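Local coordinates for lipoate-protein ligase 1 (Plasmodium falciparum, PDB 5T8U) that belongs to the lipoate-protein ligase family and joins a catalytic domain of class II tRNA synthetase-like fold, holding lipoic acid, to a smaller C-terminal domain, at residues Asn21-Leu26 / Val87-Arg91; Lys41-Ile45 / Asn249-Asn255; Leu170-Lys175 / Thr201-Glu206; Ile335-Phe339 / Arg354-Leu358. One frame throughout, in Å; residues are numbered along the deposited sequence.

Contact 1 (Asn21-Leu26 / Val87-Arg91)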
loop_
_atom_site.group_PDB
_atom_site.type_symbol
_atom_site.label_atom_id
_atom_site.label_comp_id
_atom_site.label_asym_id
_atom_site.label_seq_id
_atom_site.Cartn_x
_atom_site.Cartn_y
_atom_site.Cartn_z
ATOM N N ASN A 21 15.871 -0.923 -4.599
ATOM C CA ASN A 21 15.630 0.480 -4.288
ATOM C C ASN A 21 14.134 0.705 -4.120
ATOM O O ASN A 21 13.342 0.327 -4.990
ATOM C CB ASN A 21 16.183 1.388 -5.387
ATOM C CG ASN A 21 15.913 2.856 -5.121
ATOM O OD1 ASN A 21 14.891 3.396 -5.545
ATOM N ND2 ASN A 21 16.825 3.509 -4.411
ATOM N N ILE A 22 13.751 1.322 -3.000
ATOM C CA ILE A 22 12.333 1.497 -2.694
ATOM C C ILE A 22 11.650 2.328 -3.773
ATOM O O ILE A 22 10.530 2.019 -4.199
ATOM C CB ILE A 22 12.157 2.119 -1.294
ATOM C CG1 ILE A 22 10.672 2.298 -0.959
ATOM C CG2 ILE A 22 12.881 3.461 -1.190
ATOM C CD1 ILE A 22 9.876 1.005 -0.943
ATOM N N HIS A 23 12.307 3.395 -4.235
ATOM C CA HIS A 23 11.710 4.237 -5.267
ATOM C C HIS A 23 11.587 3.485 -6.584
ATOM O O HIS A 23 10.581 3.614 -7.291
ATOM C CB HIS A 23 12.538 5.507 -5.452
ATOM C CG HIS A 23 12.739 6.285 -4.189
ATOM N ND1 HIS A 23 13.948 6.853 -3.847
ATOM C CD2 HIS A 23 11.884 6.588 -3.184
ATOM C CE1 HIS A 23 13.828 7.472 -2.686
ATOM N NE2 HIS A 23 12.585 7.326 -2.263
ATOM N N PHE A 24 12.602 2.690 -6.928
ATOM C CA PHE A 24 12.569 1.932 -8.172
ATOM C C PHE A 24 11.427 0.923 -8.163
ATOM O O PHE A 24 10.620 0.866 -9.100
ATOM C CB PHE A 24 13.912 1.230 -8.384
ATOM C CG PHE A 24 14.105 0.696 -9.772
ATOM C CD1 PHE A 24 14.683 1.482 -10.754
ATOM C CD2 PHE A 24 13.710 -0.590 -10.096
ATOM C CE1 PHE A 24 14.863 0.996 -12.032
ATOM C CE2 PHE A 24 13.888 -1.083 -11.374
ATOM C CZ PHE A 24 14.465 -0.287 -12.343
ATOM N N ASN A 25 11.339 0.121 -7.099
ATOM C CA ASN A 25 10.300 -0.903 -7.027
ATOM C C ASN A 25 8.913 -0.283 -6.917
ATOM O O ASN A 25 7.945 -0.821 -7.465
ATOM C CB ASN A 25 10.558 -1.837 -5.847
ATOM C CG ASN A 25 11.806 -2.673 -6.030
ATOM O OD1 ASN A 25 12.183 -3.004 -7.153
ATOM N ND2 ASN A 25 12.451 -3.027 -4.923
ATOM N N LEU A 26 8.788 0.837 -6.201
ATOM C CA LEU A 26 7.509 1.537 -6.167
ATOM C C LEU A 26 7.127 2.052 -7.549
ATOM O O LEU A 26 5.942 2.055 -7.906
ATOM C CB LEU A 26 7.560 2.687 -5.160
ATOM C CG LEU A 26 7.472 2.296 -3.682
ATOM C CD1 LEU A 26 7.811 3.484 -2.796
ATOM C CD2 LEU A 26 6.090 1.761 -3.336
ATOM N N VAL A 87 19.359 6.045 5.632
ATOM C CA VAL A 87 18.135 5.330 5.286
ATOM C C VAL A 87 17.355 6.166 4.283
ATOM O O VAL A 87 17.213 7.385 4.447
ATOM C CB VAL A 87 17.292 5.032 6.542
ATOM C CG1 VAL A 87 15.935 4.437 6.167
ATOM C CG2 VAL A 87 18.044 4.088 7.470
ATOM N N LEU A 88 16.851 5.513 3.241
ATOM C CA LEU A 88 16.076 6.200 2.220
ATOM C C LEU A 88 14.660 6.460 2.719
ATOM O O LEU A 88 14.148 5.757 3.593
ATOM C CB LEU A 88 16.038 5.377 0.932
ATOM C CG LEU A 88 17.407 5.063 0.320
ATOM C CD1 LEU A 88 17.268 4.122 -0.868
ATOM C CD2 LEU A 88 18.121 6.342 -0.093
ATOM N N VAL A 89 14.032 7.491 2.159
ATOM C CA VAL A 89 12.692 7.911 2.547
ATOM C C VAL A 89 11.808 7.905 1.310
ATOM O O VAL A 89 12.251 8.284 0.218
ATOM C CB VAL A 89 12.708 9.306 3.207
ATOM C CG1 VAL A 89 11.295 9.766 3.552
ATOM C CG2 VAL A 89 13.583 9.291 4.454
ATOM N N ALA A 90 10.560 7.474 1.478
ATOM C CA ALA A 90 9.630 7.413 0.361
ATOM C C ALA A 90 8.206 7.591 0.869
ATOM O O ALA A 90 7.911 7.385 2.049
ATOM C CB ALA A 90 9.759 6.092 -0.403
ATOM N N ARG A 91 7.327 7.983 -0.050
ATOM C CA ARG A 91 5.900 8.109 0.211
ATOM C C ARG A 91 5.158 7.301 -0.842
ATOM O O ARG A 91 5.282 7.579 -2.039
ATOM C CB ARG A 91 5.454 9.576 0.183
ATOM C CG ARG A 91 3.945 9.784 0.310
ATOM C CD ARG A 91 3.575 11.247 0.124
ATOM N NE ARG A 91 4.163 12.100 1.156
ATOM C CZ ARG A 91 3.556 12.458 2.285
ATOM N NH1 ARG A 91 2.325 12.046 2.558
ATOM N NH2 ARG A 91 4.189 13.235 3.152
#

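Contact 2 (Lys41-Ile45 / Asn249-Asn255)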
loop_
_atom_site.group_PDB
_atom_site.type_symbol
_atom_site.label_atom_id
_atom_site.label_comp_id
_atom_site.label_asym_id
_atom_site.label_seq_id
_atom_site.Cartn_x
_atom_site.Cartn_y
_atom_site.Cartn_z
ATOM N N LYS A 41 1.858 -6.639 -23.462
ATOM C CA LYS A 41 2.675 -6.010 -24.494
ATOM C C LYS A 41 3.983 -5.479 -23.918
ATOM O O LYS A 41 5.034 -5.589 -24.559
ATOM C CB LYS A 41 1.899 -4.884 -25.173
ATOM C CG LYS A 41 2.671 -4.204 -26.296
ATOM C CD LYS A 41 1.848 -3.125 -26.980
ATOM C CE LYS A 41 2.643 -2.445 -28.087
ATOM N NZ LYS A 41 1.867 -1.368 -28.764
ATOM N N TYR A 42 3.941 -4.901 -22.714
ATOM C CA TYR A 42 5.171 -4.429 -22.088
ATOM C C TYR A 42 6.065 -5.599 -21.704
ATOM O O TYR A 42 7.284 -5.549 -21.907
ATOM C CB TYR A 42 4.840 -3.554 -20.881
ATOM C CG TYR A 42 4.332 -2.192 -21.292
ATOM C CD1 TYR A 42 5.212 -1.141 -21.516
ATOM C CD2 TYR A 42 2.976 -1.964 -21.487
ATOM C CE1 TYR A 42 4.754 0.104 -21.906
ATOM C CE2 TYR A 42 2.510 -0.723 -21.876
ATOM C CZ TYR A 42 3.402 0.307 -22.085
ATOM O OH TYR A 42 2.944 1.545 -22.473
ATOM N N LEU A 43 5.483 -6.660 -21.153
ATOM C CA LEU A 43 6.133 -7.954 -21.233
ATOM C C LEU A 43 6.156 -8.400 -22.692
ATOM O O LEU A 43 5.333 -7.977 -23.507
ATOM C CB LEU A 43 5.406 -8.989 -20.375
ATOM C CG LEU A 43 5.151 -8.641 -18.907
ATOM C CD1 LEU A 43 4.397 -9.778 -18.230
ATOM C CD2 LEU A 43 6.450 -8.347 -18.172
ATOM N N ASN A 44 7.118 -9.258 -23.027
ATOM C CA ASN A 44 7.273 -9.725 -24.399
ATOM C C ASN A 44 6.459 -10.984 -24.682
ATOM O O ASN A 44 6.834 -11.780 -25.555
ATOM C CB ASN A 44 8.752 -9.956 -24.705
ATOM C CG ASN A 44 9.571 -8.682 -24.609
ATOM O OD1 ASN A 44 9.161 -7.629 -25.097
ATOM N ND2 ASN A 44 10.731 -8.771 -23.972
ATOM N N ILE A 45 5.351 -11.181 -23.968
ATOM C CA ILE A 45 4.522 -12.371 -24.114
ATOM C C ILE A 45 3.692 -12.256 -25.386
ATOM O O ILE A 45 3.913 -12.991 -26.356
ATOM C CB ILE A 45 3.622 -12.573 -22.880
ATOM C CG1 ILE A 45 4.479 -12.790 -21.627
ATOM C CG2 ILE A 45 2.684 -13.761 -23.083
ATOM C CD1 ILE A 45 3.706 -12.754 -20.324
ATOM N N ASN A 249 13.474 -5.171 -17.603
ATOM C CA ASN A 249 12.658 -5.089 -18.813
ATOM C C ASN A 249 12.636 -3.639 -19.280
ATOM O O ASN A 249 11.892 -2.811 -18.750
ATOM C CB ASN A 249 11.253 -5.610 -18.538
ATOM C CG ASN A 249 10.378 -5.609 -19.775
ATOM O OD1 ASN A 249 10.418 -4.679 -20.578
ATOM N ND2 ASN A 249 9.584 -6.659 -19.939
ATOM N N ASN A 250 13.451 -3.330 -20.292
ATOM C CA ASN A 250 13.620 -1.943 -20.715
ATOM C C ASN A 250 12.312 -1.321 -21.186
ATOM O O ASN A 250 12.136 -0.102 -21.081
ATOM C CB ASN A 250 14.678 -1.866 -21.816
ATOM C CG ASN A 250 16.083 -2.069 -21.284
ATOM O OD1 ASN A 250 16.478 -1.454 -20.292
ATOM N ND2 ASN A 250 16.843 -2.945 -21.932
ATOM N N ASN A 251 11.383 -2.127 -21.710
ATOM C CA ASN A 251 10.079 -1.585 -22.083
ATOM C C ASN A 251 9.364 -0.986 -20.879
ATOM O O ASN A 251 8.594 -0.030 -21.026
ATOM C CB ASN A 251 9.211 -2.669 -22.723
ATOM C CG ASN A 251 9.707 -3.082 -24.092
ATOM O OD1 ASN A 251 10.221 -2.263 -24.853
ATOM N ND2 ASN A 251 9.551 -4.362 -24.416
ATOM N N ILE A 252 9.608 -1.527 -19.688
ATOM C CA ILE A 252 8.974 -1.033 -18.470
ATOM C C ILE A 252 9.796 0.073 -17.826
ATOM O O ILE A 252 9.261 1.121 -17.454
ATOM C CB ILE A 252 8.744 -2.204 -17.487
ATOM C CG1 ILE A 252 7.808 -3.248 -18.108
ATOM C CG2 ILE A 252 8.174 -1.691 -16.160
ATOM C CD1 ILE A 252 7.600 -4.493 -17.255
ATOM N N THR A 253 11.106 -0.135 -17.686
ATOM C CA THR A 253 11.948 0.759 -16.902
ATOM C C THR A 253 12.589 1.868 -17.727
ATOM O O THR A 253 13.159 2.797 -17.143
ATOM C CB THR A 253 13.045 -0.041 -16.185
ATOM O OG1 THR A 253 13.815 0.837 -15.355
ATOM C CG2 THR A 253 13.969 -0.730 -17.181
ATOM N N LYS A 254 12.518 1.796 -19.053
ATOM C CA LYS A 254 12.996 2.863 -19.923
ATOM C C LYS A 254 11.857 3.725 -20.452
ATOM O O LYS A 254 12.094 4.613 -21.278
ATOM C CB LYS A 254 13.792 2.278 -21.091
ATOM N N ASN A 255 10.631 3.485 -19.993
ATOM C CA ASN A 255 9.488 4.252 -20.452
ATOM C C ASN A 255 9.505 5.648 -19.827
ATOM O O ASN A 255 9.928 5.815 -18.680
ATOM C CB ASN A 255 8.195 3.531 -20.082
ATOM C CG ASN A 255 6.964 4.216 -20.639
ATOM O OD1 ASN A 255 6.554 5.271 -20.156
ATOM N ND2 ASN A 255 6.358 3.609 -21.653
#

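Contact 3 (Leu170-Lys175 / Thr201-Glu206)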
loop_
_atom_site.group_PDB
_atom_site.type_symbol
_atom_site.label_atom_id
_atom_site.label_comp_id
_atom_site.label_asym_id
_atom_site.label_seq_id
_atom_site.Cartn_x
_atom_site.Cartn_y
_atom_site.Cartn_z
ATOM N N LEU A 170 7.318 -10.335 7.048
ATOM C CA LEU A 170 8.512 -10.188 7.870
ATOM C C LEU A 170 9.224 -11.530 7.995
ATOM O O LEU A 170 8.675 -12.483 8.558
ATOM C CB LEU A 170 8.149 -9.633 9.246
ATOM C CG LEU A 170 8.242 -8.110 9.369
ATOM C CD1 LEU A 170 7.535 -7.395 8.221
ATOM C CD2 LEU A 170 7.667 -7.676 10.699
ATOM N N ILE A 171 10.449 -11.593 7.469
ATOM C CA ILE A 171 11.276 -12.793 7.530
ATOM C C ILE A 171 12.353 -12.592 8.587
ATOM O O ILE A 171 12.314 -13.210 9.657
ATOM C CB ILE A 171 11.910 -13.106 6.159
ATOM C CG1 ILE A 171 10.841 -13.182 5.061
ATOM C CG2 ILE A 171 12.728 -14.398 6.224
ATOM C CD1 ILE A 171 9.875 -14.338 5.193
ATOM N N ASN A 172 13.321 -11.721 8.291
ATOM C CA ASN A 172 14.468 -11.477 9.159
ATOM C C ASN A 172 14.660 -9.985 9.405
ATOM O O ASN A 172 15.786 -9.521 9.604
ATOM C CB ASN A 172 15.736 -12.084 8.558
ATOM C CG ASN A 172 16.905 -12.080 9.525
ATOM O OD1 ASN A 172 16.723 -12.180 10.738
ATOM N ND2 ASN A 172 18.114 -11.956 8.988
ATOM N N LEU A 173 13.572 -9.217 9.385
ATOM C CA LEU A 173 13.667 -7.780 9.599
ATOM C C LEU A 173 14.354 -7.477 10.927
ATOM O O LEU A 173 14.154 -8.172 11.926
ATOM C CB LEU A 173 12.273 -7.147 9.569
ATOM C CG LEU A 173 12.201 -5.650 9.881
ATOM C CD1 LEU A 173 12.946 -4.867 8.824
ATOM C CD2 LEU A 173 10.760 -5.182 9.985
ATOM N N GLU A 174 15.181 -6.436 10.926
ATOM C CA GLU A 174 15.816 -5.955 12.149
ATOM C C GLU A 174 14.751 -5.266 12.992
ATOM O O GLU A 174 14.351 -4.135 12.712
ATOM C CB GLU A 174 16.965 -5.010 11.811
ATOM C CG GLU A 174 17.879 -4.688 12.983
ATOM C CD GLU A 174 19.061 -3.829 12.575
ATOM O OE1 GLU A 174 19.971 -3.629 13.408
ATOM O OE2 GLU A 174 19.081 -3.354 11.420
ATOM N N LYS A 175 14.273 -5.957 14.030
ATOM C CA LYS A 175 13.125 -5.469 14.788
ATOM C C LYS A 175 13.490 -4.306 15.705
ATOM O O LYS A 175 12.714 -3.353 15.838
ATOM C CB LYS A 175 12.518 -6.607 15.609
ATOM C CG LYS A 175 11.373 -6.170 16.509
ATOM C CD LYS A 175 10.873 -7.311 17.378
ATOM C CE LYS A 175 9.784 -6.840 18.329
ATOM N NZ LYS A 175 9.291 -7.940 19.204
ATOM N N THR A 201 3.609 -5.032 19.024
ATOM C CA THR A 201 4.969 -5.530 18.857
ATOM C C THR A 201 5.136 -6.243 17.517
ATOM O O THR A 201 4.155 -6.550 16.837
ATOM C CB THR A 201 5.361 -6.498 19.995
ATOM O OG1 THR A 201 6.637 -7.087 19.711
ATOM C CG2 THR A 201 4.319 -7.596 20.158
ATOM N N ILE A 202 6.387 -6.501 17.150
ATOM C CA ILE A 202 6.733 -7.147 15.890
ATOM C C ILE A 202 7.247 -8.549 16.186
ATOM O O ILE A 202 7.770 -8.826 17.271
ATOM C CB ILE A 202 7.780 -6.314 15.116
ATOM C CG1 ILE A 202 7.133 -5.057 14.522
ATOM C CG2 ILE A 202 8.459 -7.136 14.020
ATOM C CD1 ILE A 202 6.126 -5.322 13.405
ATOM N N ASN A 203 7.085 -9.442 15.210
ATOM C CA ASN A 203 7.596 -10.802 15.322
ATOM C C ASN A 203 8.161 -11.239 13.982
ATOM O O ASN A 203 7.481 -11.144 12.956
ATOM C CB ASN A 203 6.504 -11.779 15.768
ATOM C CG ASN A 203 7.064 -13.124 16.185
ATOM O OD1 ASN A 203 8.175 -13.211 16.709
ATOM N ND2 ASN A 203 6.303 -14.182 15.944
ATOM N N LEU A 204 9.402 -11.718 13.998
ATOM C CA LEU A 204 10.023 -12.259 12.799
ATOM C C LEU A 204 9.620 -13.716 12.629
ATOM O O LEU A 204 9.697 -14.506 13.576
ATOM C CB LEU A 204 11.545 -12.142 12.878
ATOM C CG LEU A 204 12.164 -10.742 12.828
ATOM C CD1 LEU A 204 11.642 -9.974 11.633
ATOM C CD2 LEU A 204 11.924 -9.956 14.111
ATOM N N SER A 205 9.188 -14.073 11.420
ATOM C CA SER A 205 8.800 -15.450 11.151
ATOM C C SER A 205 9.973 -16.419 11.254
ATOM O O SER A 205 9.755 -17.633 11.187
ATOM C CB SER A 205 8.153 -15.546 9.768
ATOM O OG SER A 205 6.833 -15.033 9.783
ATOM N N GLU A 206 11.203 -15.918 11.409
ATOM C CA GLU A 206 12.338 -16.786 11.704
ATOM C C GLU A 206 12.332 -17.249 13.154
ATOM O O GLU A 206 12.860 -18.325 13.459
ATOM C CB GLU A 206 13.654 -16.069 11.403
ATOM C CG GLU A 206 13.980 -15.956 9.923
ATOM C CD GLU A 206 15.355 -15.368 9.668
ATOM O OE1 GLU A 206 15.977 -14.862 10.627
ATOM O OE2 GLU A 206 15.816 -15.416 8.508
#

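Contact 4 (Ile335-Phe339 / Arg354-Leu358)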
loop_
_atom_site.group_PDB
_atom_site.type_symbol
_atom_site.label_atom_id
_atom_site.label_comp_id
_atom_site.label_asym_id
_atom_site.label_seq_id
_atom_site.Cartn_x
_atom_site.Cartn_y
_atom_site.Cartn_z
ATOM N N ILE A 335 -22.215 22.372 6.063
ATOM C CA ILE A 335 -21.323 21.226 6.215
ATOM C C ILE A 335 -22.124 19.929 6.175
ATOM O O ILE A 335 -21.784 18.993 5.443
ATOM C CB ILE A 335 -20.506 21.355 7.515
ATOM C CG1 ILE A 335 -19.548 22.545 7.411
ATOM C CG2 ILE A 335 -19.724 20.069 7.796
ATOM C CD1 ILE A 335 -18.817 22.879 8.700
ATOM N N SER A 336 -23.201 19.859 6.961
ATOM C CA SER A 336 -24.064 18.682 6.935
ATOM C C SER A 336 -24.547 18.393 5.518
ATOM O O SER A 336 -24.483 17.252 5.045
ATOM C CB SER A 336 -25.250 18.885 7.879
ATOM O OG SER A 336 -26.153 17.795 7.809
ATOM N N ILE A 337 -25.032 19.424 4.822
ATOM C CA ILE A 337 -25.445 19.259 3.430
ATOM C C ILE A 337 -24.300 18.678 2.611
ATOM O O ILE A 337 -24.468 17.699 1.872
ATOM C CB ILE A 337 -25.927 20.605 2.853
ATOM C CG1 ILE A 337 -27.220 21.058 3.542
ATOM C CG2 ILE A 337 -26.119 20.522 1.337
ATOM C CD1 ILE A 337 -28.433 20.186 3.263
ATOM N N PHE A 338 -23.112 19.274 2.737
ATOM C CA PHE A 338 -21.970 18.820 1.952
ATOM C C PHE A 338 -21.695 17.339 2.181
ATOM O O PHE A 338 -21.397 16.602 1.233
ATOM C CB PHE A 338 -20.733 19.651 2.291
ATOM C CG PHE A 338 -19.467 19.102 1.705
ATOM C CD1 PHE A 338 -18.474 18.594 2.522
ATOM C CD2 PHE A 338 -19.280 19.073 0.333
ATOM C CE1 PHE A 338 -17.312 18.079 1.983
ATOM C CE2 PHE A 338 -18.119 18.561 -0.211
ATOM C CZ PHE A 338 -17.134 18.064 0.615
ATOM N N PHE A 339 -21.786 16.882 3.431
ATOM C CA PHE A 339 -21.622 15.457 3.696
ATOM C C PHE A 339 -22.754 14.642 3.088
ATOM O O PHE A 339 -22.530 13.511 2.642
ATOM C CB PHE A 339 -21.534 15.204 5.199
ATOM C CG PHE A 339 -20.158 15.399 5.760
ATOM C CD1 PHE A 339 -19.259 14.346 5.804
ATOM C CD2 PHE A 339 -19.757 16.636 6.234
ATOM C CE1 PHE A 339 -17.990 14.523 6.313
ATOM C CE2 PHE A 339 -18.488 16.817 6.746
ATOM C CZ PHE A 339 -17.604 15.758 6.785
ATOM N N ARG A 354 -18.270 12.921 10.012
ATOM C CA ARG A 354 -19.086 14.133 10.017
ATOM C C ARG A 354 -19.632 14.406 11.412
ATOM O O ARG A 354 -19.622 15.551 11.881
ATOM C CB ARG A 354 -20.224 14.018 8.996
ATOM C CG ARG A 354 -21.621 13.828 9.588
ATOM C CD ARG A 354 -22.685 13.758 8.506
ATOM N NE ARG A 354 -24.001 13.464 9.068
ATOM C CZ ARG A 354 -24.824 14.373 9.585
ATOM N NH1 ARG A 354 -25.998 13.999 10.074
ATOM N NH2 ARG A 354 -24.481 15.653 9.618
ATOM N N SER A 355 -20.108 13.360 12.093
ATOM C CA SER A 355 -20.547 13.513 13.473
ATOM C C SER A 355 -19.434 14.070 14.347
ATOM O O SER A 355 -19.708 14.725 15.360
ATOM C CB SER A 355 -21.034 12.171 14.017
ATOM O OG SER A 355 -21.308 12.255 15.404
ATOM N N TRP A 356 -18.175 13.824 13.977
ATOM C CA TRP A 356 -17.062 14.422 14.707
ATOM C C TRP A 356 -16.873 15.890 14.335
ATOM O O TRP A 356 -16.683 16.739 15.211
ATOM C CB TRP A 356 -15.774 13.643 14.439
ATOM C CG TRP A 356 -14.561 14.357 14.938
ATOM C CD1 TRP A 356 -14.337 14.794 16.209
ATOM C CD2 TRP A 356 -13.401 14.719 14.178
ATOM N NE1 TRP A 356 -13.112 15.408 16.291
ATOM C CE2 TRP A 356 -12.517 15.376 15.057
ATOM C CE3 TRP A 356 -13.024 14.553 12.841
ATOM C CZ2 TRP A 356 -11.280 15.864 14.644
ATOM C CZ3 TRP A 356 -11.793 15.040 12.433
ATOM C CH2 TRP A 356 -10.937 15.687 13.332
ATOM N N ILE A 357 -16.920 16.205 13.039
ATOM C CA ILE A 357 -16.639 17.567 12.592
ATOM C C ILE A 357 -17.694 18.531 13.114
ATOM O O ILE A 357 -17.380 19.662 13.501
ATOM C CB ILE A 357 -16.532 17.614 11.055
ATOM C CG1 ILE A 357 -15.204 16.992 10.614
ATOM C CG2 ILE A 357 -16.661 19.056 10.538
ATOM C CD1 ILE A 357 -14.979 16.972 9.119
ATOM N N LEU A 358 -18.957 18.106 13.135
ATOM C CA LEU A 358 -20.012 18.993 13.617
ATOM C C LEU A 358 -19.872 19.335 15.094
ATOM O O LEU A 358 -20.681 20.117 15.604
ATOM C CB LEU A 358 -21.385 18.371 13.360
ATOM C CG LEU A 358 -21.739 18.085 11.898
ATOM C CD1 LEU A 358 -23.190 17.657 11.793
ATOM C CD2 LEU A 358 -21.477 19.288 10.995
#

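Contact 1 (Asn21-Leu26 / Val87-Arg91)
His-23 in the first turn of helix 22-34 and Ala-90 on strand 88-90 mark the nearest point of the two backbones, with their CA atoms 6.8 Å apart. The short helical and strand segments point broadly the same way, 33° between their directions, and their axes approach to 9.4 Å. The one hydrogen bond between them comes from the imidazole: His-23 NE2 donates to Val-89 O over 2.7 Å, with an angle of 157° at the hydrogen. The carbonyl oxygen lies in the ring plane, although the donor stands tilted from the plane of the carbonyl itself. The ring gets there because CG lies beside the backbone N, chi1 -55°, which swings the imidazole out to the strand. Its edge also rests against the methyl of Ala-90, His-23 CD2 to Ala-90 CB being 3.5 Å, while Ile-22 CG2 covers one ring face near the rim. Strand 88-90 is an outer member of the small mixed sheet it forms with 64-66 and 99-101 in the lipoyl ligase catalytic domain, and the first turn of helix 22-34 packs over the methyl of Ala-90. Two more branches meet that methyl: Ile-22 CG1 at 3.9 Å from Ala-90 CB, and Leu-26 CD1 at 4.0 Å from the same CB. Leu-26 also packs on Trp-59, a residue of the lipoic acid pocket. At the helix start Asn-21 is the N-cap, its OD1 accepting from Phe-24 N over 2.8 Å on a lone pair. Its ND2 turns to the strand instead and touches Leu-88 CD1 at 3.6 Å, the amide arm set roughly perpendicular to the leucine.

Contact 2 (Lys41-Ile45 / Asn249-Asn255)
Tyr-42 and Asn-251 bring the backbones closest, CA to CA 5.7 Å, where the C-terminal end of the short helix 39-42 meets the start of helix 250-253. Asn-249 does the polar work with both ends of its amide. Its ND2 donates to Tyr-42 O at 3.2 Å, bent to 142° at the hydrogen and tilted from both the amide and the carbonyl plane. Its OD1 accepts a weak capping bond from Ile-252 N at 3.4 Å; with CG anti to the backbone N (chi1 -177°) the amide is placed to serve both partners. The Tyr-42 ring presents an edge to the second helix. Asn-251 O sits in the ring plane, 3.6 Å from Tyr-42 CD1, and the next ring atom along, Tyr-42 CE1, meets Asn-255 ND2 at 3.9 Å. The OD1 of that same Asn-255 is already committed to Glu-257 N, as the N-cap of helix 256-266. Beside these polar contacts, Ile-252 CG1 packs on Tyr-42 CB at 4.1 Å and Ile-252 CD1 on Leu-43 CD2, likewise at 4.1 Å. Leu-43 continues inward to Leu-13 and Leu-15 of strand 13-17, and Ile-252 to Leu-28 and Phe-31 of helix 22-34. The arrangement is an asparagine N-cap whose amide nitrogen also donates to the carbonyl of the last residue of another short helix, tying the C-terminal end of helix 39-42 to the N-terminal end of helix 250-253.

Contact 3 (Leu170-Lys175 / Thr201-Glu206)
Leu-204 is the central bump: its CD1 drops into a hollow walled by the backbone of Leu-173, just 3.1 Å from Leu-173 N, and closed by the side chains around it. Leu-173 CB stands 3.6 Å from that CD1, Leu-170 CB packs less closely on it, and the other branch, Leu-204 CD2, rests on Lys-175 CB at 3.7 Å. Next along, Leu-170 lies nearly square to Ile-202, with Leu-170 CD2 pressed on Ile-202 CG2 at 3.5 Å. Lys-175 then lies along Ile-202, the two side chains running in opposite directions. Its chain is fully extended, and the far end is held twice, NZ donating to Thr-201 OG1 at 2.8 Å and to Ile-202 O at 2.6 Å. At the other end the backbones come together through weak bonds: Ser-205 N and OG both lean on Leu-170 O, and Glu-206 N on Ile-171 O. The Glu-206 carboxylate lies by Asn-172, their planes 26° apart, but Asn-172 OD1 and Glu-206 OE1, both acceptors as modelled, are not hydrogen-bonded, and their closeness is doubtful. Segment 170-175 leaves the end of strand 162-170 on its way to helix 178-181, and segment 201-206 returns toward helix 213-227 after the unmodelled residues 184-200. Leu-170 bonds to Cys-151 and Asn-203 to Lys-150 through their backbones, both on strand 150-159, while Ile-171 packs on Val-106 of strand 105-112.

Contact 4 (Ile335-Phe339 / Arg354-Leu358)
Phe-339 turns one ring face to Arg-354 CB, which stands 3.4 Å from the centroid of the aromatic ring and only 14° off its normal. This is a CH-pi contact over the middle of the face. The arginine starts from an unusual first torsion, chi1 108°, well away from a staggered value, and from CG to NE its chain is extended, leading away from the ring centre toward the earlier turn of helix 332-341. On the way Arg-354 CD passes Phe-339 CB at 3.8 Å. The guanidinium, turned 44° from the ring plane, ends beside Ser-336, where Arg-354 NH2 comes to 3.3 Å from Ser-336 OG. The edge of the ring is used as well: Ile-357 CD1 meets Phe-339 CZ near the ring plane at 3.7 Å. Beside the ring the packing is aliphatic. The side chains of Ile-335 and Leu-358 lie alongside one another, pointing opposite ways, with Ile-335 CG2 touching Leu-358 CD2 at 3.7 Å, and the same CG2 reaches Ile-357 CG2 at 4.2 Å. Pairing Phe-339 with Arg-354 and Ile-335 with Leu-358 means that the helices run in roughly opposite directions, nearest at the CA atoms of Phe-339 and Arg-354, 6.9 Å apart. Away from this interface, Trp-356 packs on Ile-282, Lys-284 and Phe-286 of strand 280-286, with an edge-to-face contact to the last. The pair is thus a helical hairpin, laid through its second helix on the three-stranded antiparallel sheet of the lipoate ligase C-terminal domain.

How the contacts relate
Contacts 1 and 2 are interleaved along the chain, in the order 21-26, 41-45, 87-91 and, much later, 249-255; contact 3 falls within that last interval and contact 4 near the C-terminus. Helices 22-34 and 39-42 are consecutive, and contacts 1 and 2, centres about 21 Å apart, touch where Phe-24 CZ meets Thr-253 OG1 at 3.3 Å. Contact 3, where strand 162-170 of the large sheet ends, is centred about 20 Å from contact 1 and about 34 Å from contact 2. Bound lipoic acid lies about 5 Å from the Leu-26 side chain and about 8 Å from that of Ile-202. Contact 4, centred about 37 to 47 Å from the others, belongs to the separate C-terminal domain.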